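Local coordinates for protein yesU (Bacillus subtilis, PDB 1OQ1) that is of unknown function but folds as a galectin-like beta sandwich related to the concanavalin superfamily, which is consistent with a possible role in carbohydrate recognition, at residues L40-V45 with F202-P207; F59-I64 with V194-K199; W67-I72 with A206-V211. All blocks are in the same frame, centred on the assembly; numbering follows the deposited sequence.

Interaction 1 of 3, residues L40-V45 with F202-P207; sequences LHLSHV and FRQMAP. With ACY (acetic acid), chain E.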
ATOM      1  N   LEU A  40       5.205   8.480  12.037  1.00  9.57           N
ATOM      2  CA  LEU A  40       4.603   9.160  10.895  1.00  8.41           C
ATOM      3  C   LEU A  40       3.084   9.279  10.989  1.00  9.47           C
ATOM      4  O   LEU A  40       2.368   8.275  10.995  1.00  8.66           O
ATOM      5  CB  LEU A  40       4.961   8.438   9.591  1.00  8.16           C
ATOM      6  CG  LEU A  40       4.277   8.970   8.323  1.00  8.65           C
ATOM      7  CD1 LEU A  40       4.742  10.389   8.048  1.00  9.23           C
ATOM      8  CD2 LEU A  40       4.604   8.079   7.140  1.00 10.41           C
ATOM      9  N   HIS A  41       2.605  10.516  11.070  1.00  9.15           N
ATOM     10  CA  HIS A  41       1.173  10.786  11.114  1.00  7.82           C
ATOM     11  C   HIS A  41       0.803  11.329   9.740  1.00  8.02           C
ATOM     12  O   HIS A  41       1.391  12.308   9.283  1.00 10.22           O
ATOM     13  CB  HIS A  41       0.840  11.849  12.164  1.00 10.45           C
ATOM     14  CG  HIS A  41       0.944  11.368  13.576  1.00 12.88           C
ATOM     15  ND1 HIS A  41      -0.155  11.218  14.394  1.00 15.03           N
ATOM     16  CD2 HIS A  41       2.018  11.013  14.319  1.00 14.43           C
ATOM     17  CE1 HIS A  41       0.237  10.794  15.582  1.00 14.55           C
ATOM     18  NE2 HIS A  41       1.551  10.661  15.562  1.00 16.11           N
ATOM     19  N   LEU A  42      -0.143  10.682   9.068  1.00  7.40           N
ATOM     20  CA  LEU A  42      -0.581  11.154   7.759  1.00  7.39           C
ATOM     21  C   LEU A  42      -2.033  11.614   7.841  1.00  7.62           C
ATOM     22  O   LEU A  42      -2.907  10.867   8.291  1.00  7.31           O
ATOM     23  CB  LEU A  42      -0.445  10.050   6.699  1.00  7.27           C
ATOM     24  CG  LEU A  42       0.977   9.669   6.272  1.00  7.60           C
ATOM     25  CD1 LEU A  42       0.915   8.592   5.191  1.00  8.70           C
ATOM     26  CD2 LEU A  42       1.713  10.899   5.753  1.00  8.70           C
ATOM     27  N   SER A  43      -2.277  12.856   7.431  1.00  8.36           N
ATOM     28  CA  SER A  43      -3.626  13.429   7.432  1.00  8.53           C
ATOM     29  C   SER A  43      -3.832  14.182   6.122  1.00  8.39           C
ATOM     30  O   SER A  43      -3.026  14.049   5.203  1.00  7.93           O
ATOM     31  CB  SER A  43      -3.822  14.369   8.631  1.00  9.59           C
ATOM     32  OG  SER A  43      -2.852  15.396   8.644  1.00 11.64           O
ATOM     33  N   HIS A  44      -4.891  14.983   6.036  1.00  9.14           N
ATOM     34  CA  HIS A  44      -5.187  15.697   4.795  1.00  8.32           C
ATOM     35  C   HIS A  44      -5.439  17.190   4.992  1.00  9.49           C
ATOM     36  O   HIS A  44      -5.965  17.607   6.023  1.00 10.36           O
ATOM     37  CB  HIS A  44      -6.398  15.039   4.134  1.00  7.06           C
ATOM     38  CG  HIS A  44      -6.228  13.567   3.905  1.00  6.99           C
ATOM     39  ND1 HIS A  44      -5.863  13.041   2.683  1.00  8.76           N
ATOM     40  CD2 HIS A  44      -6.340  12.513   4.748  1.00  7.99           C
ATOM     41  CE1 HIS A  44      -5.759  11.726   2.785  1.00  8.49           C
ATOM     42  NE2 HIS A  44      -6.042  11.381   4.028  1.00  8.78           N
ATOM     43  N   VAL A  45      -5.065  17.993   3.999  1.00 10.25           N
ATOM     44  CA  VAL A  45      -5.259  19.435   4.098  1.00 11.69           C
ATOM     45  C   VAL A  45      -6.720  19.827   3.868  1.00 13.43           C
ATOM     46  O   VAL A  45      -7.156  20.886   4.318  1.00 14.37           O
ATOM     47  CB  VAL A  45      -4.343  20.203   3.105  1.00 10.81           C
ATOM     48  CG1 VAL A  45      -2.878  19.910   3.427  1.00 12.37           C
ATOM     49  CG2 VAL A  45      -4.665  19.816   1.669  1.00 12.06           C
ATOM     50  N   PHE A 202       2.069   4.762  -0.250  1.00  7.26           N
ATOM     51  CA  PHE A 202       1.003   4.790   0.739  1.00  6.24           C
ATOM     52  C   PHE A 202      -0.078   5.785   0.354  1.00  7.71           C
ATOM     53  O   PHE A 202       0.170   6.991   0.313  1.00  7.72           O
ATOM     54  CB  PHE A 202       1.583   5.175   2.101  1.00  5.98           C
ATOM     55  CG  PHE A 202       2.500   4.139   2.679  1.00  6.58           C
ATOM     56  CD1 PHE A 202       2.036   3.237   3.636  1.00  7.95           C
ATOM     57  CD2 PHE A 202       3.812   4.028   2.231  1.00  8.40           C
ATOM     58  CE1 PHE A 202       2.867   2.240   4.136  1.00  8.19           C
ATOM     59  CE2 PHE A 202       4.653   3.031   2.728  1.00  8.49           C
ATOM     60  CZ  PHE A 202       4.177   2.136   3.681  1.00  8.12           C
ATOM     61  N   ARG A 203      -1.277   5.283   0.073  1.00  6.70           N
ATOM     62  CA  ARG A 203      -2.384   6.160  -0.290  1.00  7.16           C
ATOM     63  C   ARG A 203      -3.423   6.270   0.810  1.00  6.45           C
ATOM     64  O   ARG A 203      -3.637   5.339   1.583  1.00  8.09           O
ATOM     65  CB  ARG A 203      -3.079   5.664  -1.564  1.00  8.66           C
ATOM     66  CG  ARG A 203      -4.390   6.402  -1.886  1.00  9.68           C
ATOM     67  CD  ARG A 203      -4.983   5.914  -3.201  1.00 10.75           C
ATOM     68  NE  ARG A 203      -6.171   6.657  -3.628  1.00 10.69           N
ATOM     69  CZ  ARG A 203      -6.165   7.945  -3.967  1.00 10.57           C
ATOM     70  NH1 ARG A 203      -5.041   8.641  -3.918  1.00 10.45           N
ATOM     71  NH2 ARG A 203      -7.278   8.530  -4.391  1.00 10.57           N
ATOM     72  N   GLN A 204      -4.061   7.430   0.886  1.00  5.98           N
ATOM     73  CA  GLN A 204      -5.128   7.647   1.845  1.00  5.86           C
ATOM     74  C   GLN A 204      -6.188   8.494   1.179  1.00  6.83           C
ATOM     75  O   GLN A 204      -5.874   9.365   0.366  1.00  7.73           O
ATOM     76  CB  GLN A 204      -4.644   8.394   3.093  1.00  6.23           C
ATOM     77  CG  GLN A 204      -3.727   7.608   4.008  1.00  8.12           C
ATOM     78  CD  GLN A 204      -3.571   8.269   5.371  1.00  9.13           C
ATOM     79  OE1 GLN A 204      -4.058   9.383   5.600  1.00 10.94           O
ATOM     80  NE2 GLN A 204      -2.889   7.588   6.281  1.00  5.66           N
HETATM   81  N   MSE A 205      -7.442   8.212   1.505  1.00  7.66           N
HETATM   82  CA  MSE A 205      -8.547   9.008   1.003  1.00  8.53           C
HETATM   83  C   MSE A 205      -8.888   9.885   2.196  1.00  8.77           C
HETATM   84  O   MSE A 205      -9.058   9.379   3.307  1.00  8.81           O
HETATM   85  CB  MSE A 205      -9.752   8.139   0.643  1.00  8.91           C
HETATM   86  CG  MSE A 205      -9.630   7.402  -0.675  1.00 11.23           C
HETATM   87 SE   MSE A 205     -11.334   6.657  -1.213  0.95 20.33          SE
HETATM   88  CE  MSE A 205     -12.091   8.221  -2.080  1.00 12.83           C
ATOM     89  N   ALA A 206      -8.949  11.194   1.980  1.00  8.73           N
ATOM     90  CA  ALA A 206      -9.279  12.119   3.057  1.00  9.34           C
ATOM     91  C   ALA A 206     -10.687  11.787   3.530  1.00  8.99           C
ATOM     92  O   ALA A 206     -11.498  11.287   2.749  1.00 10.34           O
ATOM     93  CB  ALA A 206      -9.220  13.551   2.548  1.00 10.86           C
ATOM     94  N   PRO A 207     -11.018  12.099   4.797  1.00  9.18           N
ATOM     95  CA  PRO A 207     -10.194  12.739   5.830  1.00  9.62           C
ATOM     96  C   PRO A 207      -9.461  11.780   6.771  1.00  9.72           C
ATOM     97  O   PRO A 207      -9.305  12.059   7.966  1.00 10.87           O
ATOM     98  CB  PRO A 207     -11.208  13.585   6.574  1.00  8.33           C
ATOM     99  CG  PRO A 207     -12.374  12.664   6.628  1.00 10.90           C
ATOM    100  CD  PRO A 207     -12.429  12.071   5.217  1.00  8.34           C
TER
HETATM  101  C   ACY E1001      -9.737   6.222  -4.209  1.00 20.01           C
HETATM  102  O   ACY E1001      -8.859   5.410  -3.671  1.00 17.95           O
HETATM  103  OXT ACY E1001      -9.601   7.472  -4.447  1.00 20.73           O
HETATM  104  CH3 ACY E1001     -11.053   5.553  -4.568  1.00 22.07           C
HETATM  105  O   HOH W   1      -7.139  14.345   7.703  1.00 12.50           O
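His44 lays its imidazole against Ala206, and this is the tight part of the contact. The Ala206 methyl stands over one face of the ring in a CH-pi contact, CB 3.5 Å from the ring centroid and 24° off the normal, with Ala206 CA over the same ring. With CG beside the backbone N (chi1 -55°), the ring reaches across to the 202-207 segment, where His44 NE2 comes within 3.4 Å of Gln204 CB. Leu42 continues the packing inward against the Gln204 side chain, on the buried side of the contact.

Toward Pro207, which follows a cis peptide bond, the contact is looser and wet. A water accepts from His44 N at 2.9 Å and gives a weak bond to Pro207 O at 3.2 Å, bridging the two segments. On the far flank Arg203 points away from the 40-45 strand, its chain extended from CG to NE, and grips an acetate, probably from the crystallisation liquor, through two nearly straight bonds: NE to O at 3.0 Å and NH2 to OXT at 2.6 Å. The selenomethionine Met205 lies against the same acetate.

The two strand axes are 8.2 Å apart and inclined at 41°, as between opposed sheets of a sandwich. Polar groups find partners beyond this pair: His44 ND1 bonds to Ala49 O, and Ala206 N to His50 ND1. The bond to a carbonyl is consistent with a proton on His44 ND1; that bond and the methyl against its face would limit the ring's rotation, while the CH-pi contact and the water bridge link the segments.

Interaction 2 of 3, residues F59-I64 with V194-K199; sequences FPDGII and VLTKGK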
ATOM      1  N   PHE A  59      12.002  -1.529  -5.493  1.00  8.80           N
ATOM      2  CA  PHE A  59      12.208  -2.819  -4.856  1.00  7.35           C
ATOM      3  C   PHE A  59      12.085  -3.942  -5.871  1.00  7.94           C
ATOM      4  O   PHE A  59      11.358  -3.830  -6.856  1.00  7.74           O
ATOM      5  CB  PHE A  59      11.204  -3.016  -3.718  1.00  7.80           C
ATOM      6  CG  PHE A  59      11.340  -2.001  -2.619  1.00  8.23           C
ATOM      7  CD1 PHE A  59      10.461  -0.928  -2.531  1.00  7.53           C
ATOM      8  CD2 PHE A  59      12.377  -2.100  -1.695  1.00  8.96           C
ATOM      9  CE1 PHE A  59      10.609   0.037  -1.537  1.00  9.29           C
ATOM     10  CE2 PHE A  59      12.535  -1.140  -0.700  1.00 10.03           C
ATOM     11  CZ  PHE A  59      11.647  -0.068  -0.621  1.00  8.84           C
ATOM     12  N   PRO A  60      12.818  -5.039  -5.656  1.00  7.33           N
ATOM     13  CA  PRO A  60      12.760  -6.169  -6.581  1.00  7.67           C
ATOM     14  C   PRO A  60      11.515  -7.015  -6.337  1.00  8.35           C
ATOM     15  O   PRO A  60      10.739  -6.756  -5.411  1.00  8.37           O
ATOM     16  CB  PRO A  60      14.033  -6.934  -6.254  1.00  8.16           C
ATOM     17  CG  PRO A  60      14.118  -6.757  -4.759  1.00  7.95           C
ATOM     18  CD  PRO A  60      13.815  -5.277  -4.596  1.00  8.89           C
ATOM     19  N   ASP A  61      11.321  -8.015  -7.187  1.00  8.26           N
ATOM     20  CA  ASP A  61      10.201  -8.929  -7.033  1.00  8.03           C
ATOM     21  C   ASP A  61      10.674  -9.904  -5.951  1.00  8.56           C
ATOM     22  O   ASP A  61      11.860  -9.924  -5.618  1.00  9.19           O
ATOM     23  CB  ASP A  61       9.961  -9.673  -8.346  1.00  7.98           C
ATOM     24  CG  ASP A  61       8.610 -10.355  -8.398  1.00  9.50           C
ATOM     25  OD1 ASP A  61       7.908 -10.406  -7.361  1.00  9.27           O
ATOM     26  OD2 ASP A  61       8.255 -10.846  -9.490  1.00  8.01           O
ATOM     27  N   GLY A  62       9.764 -10.703  -5.405  1.00  8.16           N
ATOM     28  CA  GLY A  62      10.144 -11.670  -4.387  1.00  7.58           C
ATOM     29  C   GLY A  62      10.512 -11.017  -3.070  1.00  6.98           C
ATOM     30  O   GLY A  62      11.637 -11.152  -2.585  1.00  6.60           O
ATOM     31  N   ILE A  63       9.548 -10.327  -2.476  1.00  5.53           N
ATOM     32  CA  ILE A  63       9.784  -9.622  -1.226  1.00  5.15           C
ATOM     33  C   ILE A  63       8.637  -9.760  -0.239  1.00  5.18           C
ATOM     34  O   ILE A  63       7.524 -10.126  -0.606  1.00  6.58           O
ATOM     35  CB  ILE A  63       9.980  -8.112  -1.486  1.00  4.74           C
ATOM     36  CG1 ILE A  63       8.779  -7.570  -2.275  1.00  6.35           C
ATOM     37  CG2 ILE A  63      11.287  -7.869  -2.242  1.00  5.13           C
ATOM     38  CD1 ILE A  63       8.746  -6.052  -2.430  1.00  6.98           C
ATOM     39  N   ILE A  64       8.930  -9.461   1.021  1.00  5.38           N
ATOM     40  CA  ILE A  64       7.930  -9.480   2.078  1.00  4.89           C
ATOM     41  C   ILE A  64       7.970  -8.069   2.658  1.00  5.92           C
ATOM     42  O   ILE A  64       9.011  -7.611   3.131  1.00  5.07           O
ATOM     43  CB  ILE A  64       8.256 -10.527   3.156  1.00  7.18           C
ATOM     44  CG1 ILE A  64       8.198 -11.932   2.539  1.00  7.56           C
ATOM     45  CG2 ILE A  64       7.259 -10.415   4.308  1.00  6.49           C
ATOM     46  CD1 ILE A  64       8.467 -13.055   3.520  1.00  6.26           C
ATOM     47  N   VAL A 194       2.556 -10.646 -15.584  1.00  7.40           N
ATOM     48  CA  VAL A 194       2.759 -10.532 -14.150  1.00  7.85           C
ATOM     49  C   VAL A 194       3.672  -9.337 -13.870  1.00  7.85           C
ATOM     50  O   VAL A 194       4.665  -9.129 -14.581  1.00  8.89           O
ATOM     51  CB  VAL A 194       3.416 -11.825 -13.594  1.00  7.33           C
ATOM     52  CG1 VAL A 194       3.894 -11.603 -12.177  1.00  9.03           C
ATOM     53  CG2 VAL A 194       2.414 -12.982 -13.636  1.00  8.37           C
ATOM     54  N   LEU A 195       3.332  -8.545 -12.856  1.00  6.26           N
ATOM     55  CA  LEU A 195       4.154  -7.397 -12.487  1.00  7.24           C
ATOM     56  C   LEU A 195       5.288  -7.910 -11.607  1.00  7.42           C
ATOM     57  O   LEU A 195       5.118  -8.879 -10.869  1.00  9.16           O
ATOM     58  CB  LEU A 195       3.323  -6.347 -11.747  1.00  7.41           C
ATOM     59  CG  LEU A 195       2.171  -5.779 -12.585  1.00  7.89           C
ATOM     60  CD1 LEU A 195       1.495  -4.639 -11.831  1.00  7.77           C
ATOM     61  CD2 LEU A 195       2.712  -5.289 -13.927  1.00  9.87           C
ATOM     62  N   THR A 196       6.443  -7.264 -11.679  1.00  7.22           N
ATOM     63  CA  THR A 196       7.590  -7.728 -10.914  1.00  8.26           C
ATOM     64  C   THR A 196       8.128  -6.729  -9.897  1.00  8.47           C
ATOM     65  O   THR A 196       7.688  -6.712  -8.748  1.00  9.10           O
ATOM     66  CB  THR A 196       8.727  -8.166 -11.872  1.00 10.26           C
ATOM     67  OG1 THR A 196       9.107  -7.067 -12.715  1.00 11.04           O
ATOM     68  CG2 THR A 196       8.258  -9.327 -12.753  1.00  9.88           C
ATOM     69  N   LYS A 197       9.079  -5.903 -10.325  1.00  9.40           N
ATOM     70  CA  LYS A 197       9.703  -4.908  -9.456  1.00 10.11           C
ATOM     71  C   LYS A 197       8.983  -3.566  -9.530  1.00  9.60           C
ATOM     72  O   LYS A 197       8.125  -3.361 -10.387  1.00  9.75           O
ATOM     73  CB  LYS A 197      11.164  -4.713  -9.865  1.00 13.37           C
ATOM     74  CG  LYS A 197      11.320  -4.203 -11.287  1.00 16.70           C
ATOM     75  CD  LYS A 197      12.778  -4.060 -11.689  1.00 22.14           C
ATOM     76  CE  LYS A 197      12.893  -3.575 -13.126  1.00 26.07           C
ATOM     77  NZ  LYS A 197      14.311  -3.470 -13.570  1.00 29.92           N
ATOM     78  N   GLY A 198       9.336  -2.649  -8.634  1.00  8.92           N
ATOM     79  CA  GLY A 198       8.702  -1.341  -8.650  1.00  8.69           C
ATOM     80  C   GLY A 198       8.691  -0.602  -7.326  1.00  7.93           C
ATOM     81  O   GLY A 198       9.242  -1.069  -6.329  1.00  8.34           O
ATOM     82  N   LYS A 199       8.048   0.559  -7.311  1.00  8.71           N
ATOM     83  CA  LYS A 199       7.976   1.368  -6.104  1.00  8.03           C
ATOM     84  C   LYS A 199       6.804   0.945  -5.224  1.00  7.58           C
ATOM     85  O   LYS A 199       5.859   0.304  -5.688  1.00  7.04           O
ATOM     86  CB  LYS A 199       7.786   2.846  -6.452  1.00  8.58           C
ATOM     87  CG  LYS A 199       8.686   3.391  -7.547  1.00 11.67           C
ATOM     88  CD  LYS A 199      10.137   3.476  -7.132  1.00 10.53           C
ATOM     89  CE  LYS A 199      10.944   4.231  -8.194  1.00 13.24           C
ATOM     90  NZ  LYS A 199      12.403   4.245  -7.892  1.00 11.91           N
TER
HETATM   91  O   HOH W   2       8.131  -5.765  -6.082  1.00  9.75           O
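The Phe59 ring is approached obliquely by the carbonyl of Gly198, whose O is 4.0 Å from Phe59 CD1, and elsewhere it meets Tyr12 edge-to-face and touches Val217. The Asp61 side chain, which ends in the second flat group, a carboxylate, crosses that of Thr196 at about a right angle; its OD2 rests 3.6 Å from Thr196 CG2. Setting CG anti to the backbone N (chi1 -165°) brings this carboxylate alongside the 194-199 loop. Asp61 OD1 is met on its anti side, 35° out of the carboxylate plane, by Gly62 N at 2.7 Å. Lys167, in a salt bridge, and the backbone N of Lys169 grip OD1 as well, and Lys167 also bonds to Leu195 O, so one ammonium group ties both segments.

The backbones join through a reciprocal pair, Phe59 N to Gly198 O and Gly198 N to Phe59 O, each 2.9 Å. Nearby, Lys197 CB presses to 3.1 Å from Phe59 O before its extended chain leads away. Beyond this pair a water donates to Pro60 O and to Thr196 O and bridges the segments.

Phe59 and Gly198 thus form a single antiparallel bridge between the approaches to strands 63-73 and 199-205, which belong to different sheets of the sandwich. Just beyond it, Gly62 and Ile63 both face Lys167 in a geometry that fits a G1 beta bulge, with Gly62 at the positive phi usual for its first position.

Interaction 3 of 3, residues W67-I72 with A206-V211; sequences WDFSPI and APMKAV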
ATOM      1  N   TRP A  67       4.885  -3.391   7.980  1.00  5.04           N
ATOM      2  CA  TRP A  67       4.770  -2.074   8.584  1.00  5.26           C
ATOM      3  C   TRP A  67       3.729  -2.094   9.697  1.00  6.42           C
ATOM      4  O   TRP A  67       2.856  -2.966   9.725  1.00  4.85           O
ATOM      5  CB  TRP A  67       4.415  -1.010   7.523  1.00  6.01           C
ATOM      6  CG  TRP A  67       3.001  -1.035   6.974  1.00  5.54           C
ATOM      7  CD1 TRP A  67       1.961  -0.222   7.341  1.00  6.01           C
ATOM      8  CD2 TRP A  67       2.501  -1.873   5.921  1.00  4.85           C
ATOM      9  NE1 TRP A  67       0.847  -0.498   6.574  1.00  5.90           N
ATOM     10  CE2 TRP A  67       1.153  -1.508   5.697  1.00  6.46           C
ATOM     11  CE3 TRP A  67       3.062  -2.897   5.143  1.00  5.69           C
ATOM     12  CZ2 TRP A  67       0.357  -2.131   4.724  1.00  6.34           C
ATOM     13  CZ3 TRP A  67       2.269  -3.519   4.175  1.00  6.78           C
ATOM     14  CH2 TRP A  67       0.931  -3.130   3.977  1.00  5.57           C
ATOM     15  N   ASP A  68       3.867  -1.161  10.637  1.00  5.43           N
ATOM     16  CA  ASP A  68       2.930  -1.021  11.748  1.00  6.58           C
ATOM     17  C   ASP A  68       1.915   0.035  11.323  1.00  6.10           C
ATOM     18  O   ASP A  68       2.295   1.088  10.810  1.00  7.10           O
ATOM     19  CB  ASP A  68       3.662  -0.571  13.010  1.00  7.54           C
ATOM     20  CG  ASP A  68       4.276  -1.731  13.777  1.00 11.16           C
ATOM     21  OD1 ASP A  68       4.458  -2.816  13.191  1.00 12.61           O
ATOM     22  OD2 ASP A  68       4.584  -1.552  14.974  1.00 14.25           O
ATOM     23  N   PHE A  69       0.634  -0.252  11.542  1.00  5.80           N
ATOM     24  CA  PHE A  69      -0.459   0.638  11.148  1.00  4.95           C
ATOM     25  C   PHE A  69      -1.423   0.933  12.292  1.00  4.83           C
ATOM     26  O   PHE A  69      -1.848   0.021  13.001  1.00  5.57           O
ATOM     27  CB  PHE A  69      -1.246  -0.011  10.001  1.00  5.09           C
ATOM     28  CG  PHE A  69      -2.494   0.733   9.611  1.00  5.08           C
ATOM     29  CD1 PHE A  69      -2.417   1.937   8.916  1.00  5.46           C
ATOM     30  CD2 PHE A  69      -3.749   0.216   9.920  1.00  6.03           C
ATOM     31  CE1 PHE A  69      -3.575   2.612   8.533  1.00  6.53           C
ATOM     32  CE2 PHE A  69      -4.915   0.882   9.542  1.00  7.19           C
ATOM     33  CZ  PHE A  69      -4.826   2.084   8.846  1.00  6.90           C
ATOM     34  N   SER A  70      -1.782   2.203  12.454  1.00  5.09           N
ATOM     35  CA  SER A  70      -2.716   2.617  13.502  1.00  5.96           C
ATOM     36  C   SER A  70      -3.790   3.544  12.932  1.00  6.19           C
ATOM     37  O   SER A  70      -3.489   4.668  12.525  1.00  6.41           O
ATOM     38  CB  SER A  70      -1.982   3.366  14.615  1.00  6.29           C
ATOM     39  OG  SER A  70      -0.941   2.590  15.166  1.00  6.78           O
ATOM     40  N   PRO A  71      -5.050   3.079  12.870  1.00  8.39           N
ATOM     41  CA  PRO A  71      -6.127   3.926  12.344  1.00  8.59           C
ATOM     42  C   PRO A  71      -6.524   4.873  13.475  1.00  9.02           C
ATOM     43  O   PRO A  71      -6.956   4.427  14.537  1.00  9.11           O
ATOM     44  CB  PRO A  71      -7.217   2.917  12.002  1.00  8.96           C
ATOM     45  CG  PRO A  71      -7.045   1.884  13.072  1.00  8.79           C
ATOM     46  CD  PRO A  71      -5.540   1.719  13.159  1.00  7.28           C
ATOM     47  N   ILE A  72      -6.379   6.175  13.244  1.00  8.01           N
ATOM     48  CA  ILE A  72      -6.672   7.165  14.276  1.00  8.17           C
ATOM     49  C   ILE A  72      -8.023   7.854  14.149  1.00  9.19           C
ATOM     50  O   ILE A  72      -8.698   8.078  15.155  1.00  9.61           O
ATOM     51  CB  ILE A  72      -5.573   8.253  14.298  1.00  9.31           C
ATOM     52  CG1 ILE A  72      -4.204   7.595  14.491  1.00  8.74           C
ATOM     53  CG2 ILE A  72      -5.845   9.262  15.419  1.00 10.45           C
ATOM     54  CD1 ILE A  72      -4.100   6.733  15.741  1.00  8.54           C
ATOM     55  N   ALA A 206      -8.949  11.194   1.980  1.00  8.73           N
ATOM     56  CA  ALA A 206      -9.279  12.119   3.057  1.00  9.34           C
ATOM     57  C   ALA A 206     -10.687  11.787   3.530  1.00  8.99           C
ATOM     58  O   ALA A 206     -11.498  11.287   2.749  1.00 10.34           O
ATOM     59  CB  ALA A 206      -9.220  13.551   2.548  1.00 10.86           C
ATOM     60  N   PRO A 207     -11.018  12.099   4.797  1.00  9.18           N
ATOM     61  CA  PRO A 207     -10.194  12.739   5.830  1.00  9.62           C
ATOM     62  C   PRO A 207      -9.461  11.780   6.771  1.00  9.72           C
ATOM     63  O   PRO A 207      -9.305  12.059   7.966  1.00 10.87           O
ATOM     64  CB  PRO A 207     -11.208  13.585   6.574  1.00  8.33           C
ATOM     65  CG  PRO A 207     -12.374  12.664   6.628  1.00 10.90           C
ATOM     66  CD  PRO A 207     -12.429  12.071   5.217  1.00  8.34           C
HETATM   67  N   MSE A 208      -9.005  10.661   6.225  1.00  9.46           N
HETATM   68  CA  MSE A 208      -8.286   9.652   6.994  1.00  9.23           C
HETATM   69  C   MSE A 208      -7.133  10.215   7.823  1.00  8.03           C
HETATM   70  O   MSE A 208      -6.398  11.093   7.376  1.00  8.73           O
HETATM   71  CB  MSE A 208      -7.727   8.597   6.036  1.00  9.44           C
HETATM   72  CG  MSE A 208      -7.017   7.421   6.698  1.00 11.35           C
HETATM   73 SE   MSE A 208      -8.277   6.168   7.429  0.95 18.51          SE
HETATM   74  CE  MSE A 208      -7.301   5.600   9.012  1.00  9.54           C
ATOM     75  N   LYS A 209      -6.994   9.712   9.045  1.00  8.70           N
ATOM     76  CA  LYS A 209      -5.878  10.086   9.904  1.00  7.35           C
ATOM     77  C   LYS A 209      -5.323   8.756  10.400  1.00  6.55           C
ATOM     78  O   LYS A 209      -6.045   7.966  11.006  1.00  6.21           O
ATOM     79  CB  LYS A 209      -6.330  10.963  11.071  1.00  9.65           C
ATOM     80  CG  LYS A 209      -6.693  12.376  10.641  1.00 10.60           C
ATOM     81  CD  LYS A 209      -6.734  13.335  11.816  1.00 14.87           C
ATOM     82  CE  LYS A 209      -6.987  14.757  11.337  1.00 17.20           C
ATOM     83  NZ  LYS A 209      -6.979  15.726  12.471  1.00 23.34           N
ATOM     84  N   ALA A 210      -4.049   8.503  10.114  1.00  7.68           N
ATOM     85  CA  ALA A 210      -3.414   7.249  10.515  1.00  7.44           C
ATOM     86  C   ALA A 210      -1.946   7.435  10.870  1.00  8.63           C
ATOM     87  O   ALA A 210      -1.318   8.419  10.482  1.00 10.04           O
ATOM     88  CB  ALA A 210      -3.546   6.221   9.391  1.00  6.43           C
ATOM     89  N   VAL A 211      -1.404   6.473  11.608  1.00  7.54           N
ATOM     90  CA  VAL A 211      -0.005   6.508  12.014  1.00  6.82           C
ATOM     91  C   VAL A 211       0.700   5.269  11.483  1.00  7.31           C
ATOM     92  O   VAL A 211       0.164   4.160  11.558  1.00  6.73           O
ATOM     93  CB  VAL A 211       0.124   6.548  13.553  1.00  7.06           C
ATOM     94  CG1 VAL A 211       1.590   6.501  13.960  1.00  7.91           C
ATOM     95  CG2 VAL A 211      -0.535   7.814  14.091  1.00  8.97           C
TER
HETATM   96  O   HOH W   3       1.357   2.477  13.694  1.00 10.04           O
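Ser70 and Val211 exchange two backbone hydrogen bonds: Ser70 N to Val211 O and Val211 N to Ser70 O, both 2.9 Å, each donor lying in the plane of the carbonyl it meets. One step on, Ile72 N gives a further bond of 2.9 Å to Lys209 O, tilted 22° from that carbonyl plane. Between them Pro71, which has no N-H to offer, faces Ala210 in the non-hydrogen-bonded pair, where Ala210 CA makes a bent CA-H...O contact with Ser70 O, 3.3 Å away. Ser70 O is therefore met by an amide and a CH donor, and Val211 O is doubly used: besides Ser70 N it takes a hydrogen from a water at 3.0 Å. The same water is 2.7 Å from Ser70 OG and so ties the hydroxyl to the opposite strand.

Other polar groups are satisfied outside the pair. The Asp68 carboxylate makes a salt bridge to Arg162, Trp67 NE1 reaches Tyr119 OH across the sandwich interior, and the remaining backbone edge of Ala210 is paired with Leu42.

The apolar side chains sort onto two faces. Val211 CG2 lies 3.7 Å from Ile72 CG1, the two chains slanting across each other, on the face that also carries Ser70. On the inner face Phe69, its CG anti to the backbone N (chi1 173°), swings its ring back so that CE1 touches Ala210 CB at 3.7 Å. The bent chain of the selenomethionine Met208 sets its CE methyl against Pro71.

Strand 209-222 is thus held between 63-73 on one flank and 40-44 on the other, while Cys78 of strand 76-86 and Phe120 of strand 112-122 close over Met208 from the opposing sheet of the sandwich.

How the interactions relate
Along the chain the segments come as 40-45, 59-64, 67-72, 194-199, 202-207 and 206-211, so interaction 2 is nested inside the loop closed by interaction 1, while interactions 2 and 3 interlock. Interactions 1 and 3, with centres about 7 Å apart, share Ala206 and Pro207, part of the connection from strand 199-205 in one sheet to 209-222 in the other; a probable hydrogen bond from Leu42 N to Ala210 O (2.9 Å) links them. Interaction 2 lies about 24-25 Å from both, across the chain's centre. Interactions 1 and 2 join parts of opposite sheets; interaction 3 pairs 63-73, near whose start interaction 2 lies, with 209-222 within one sheet.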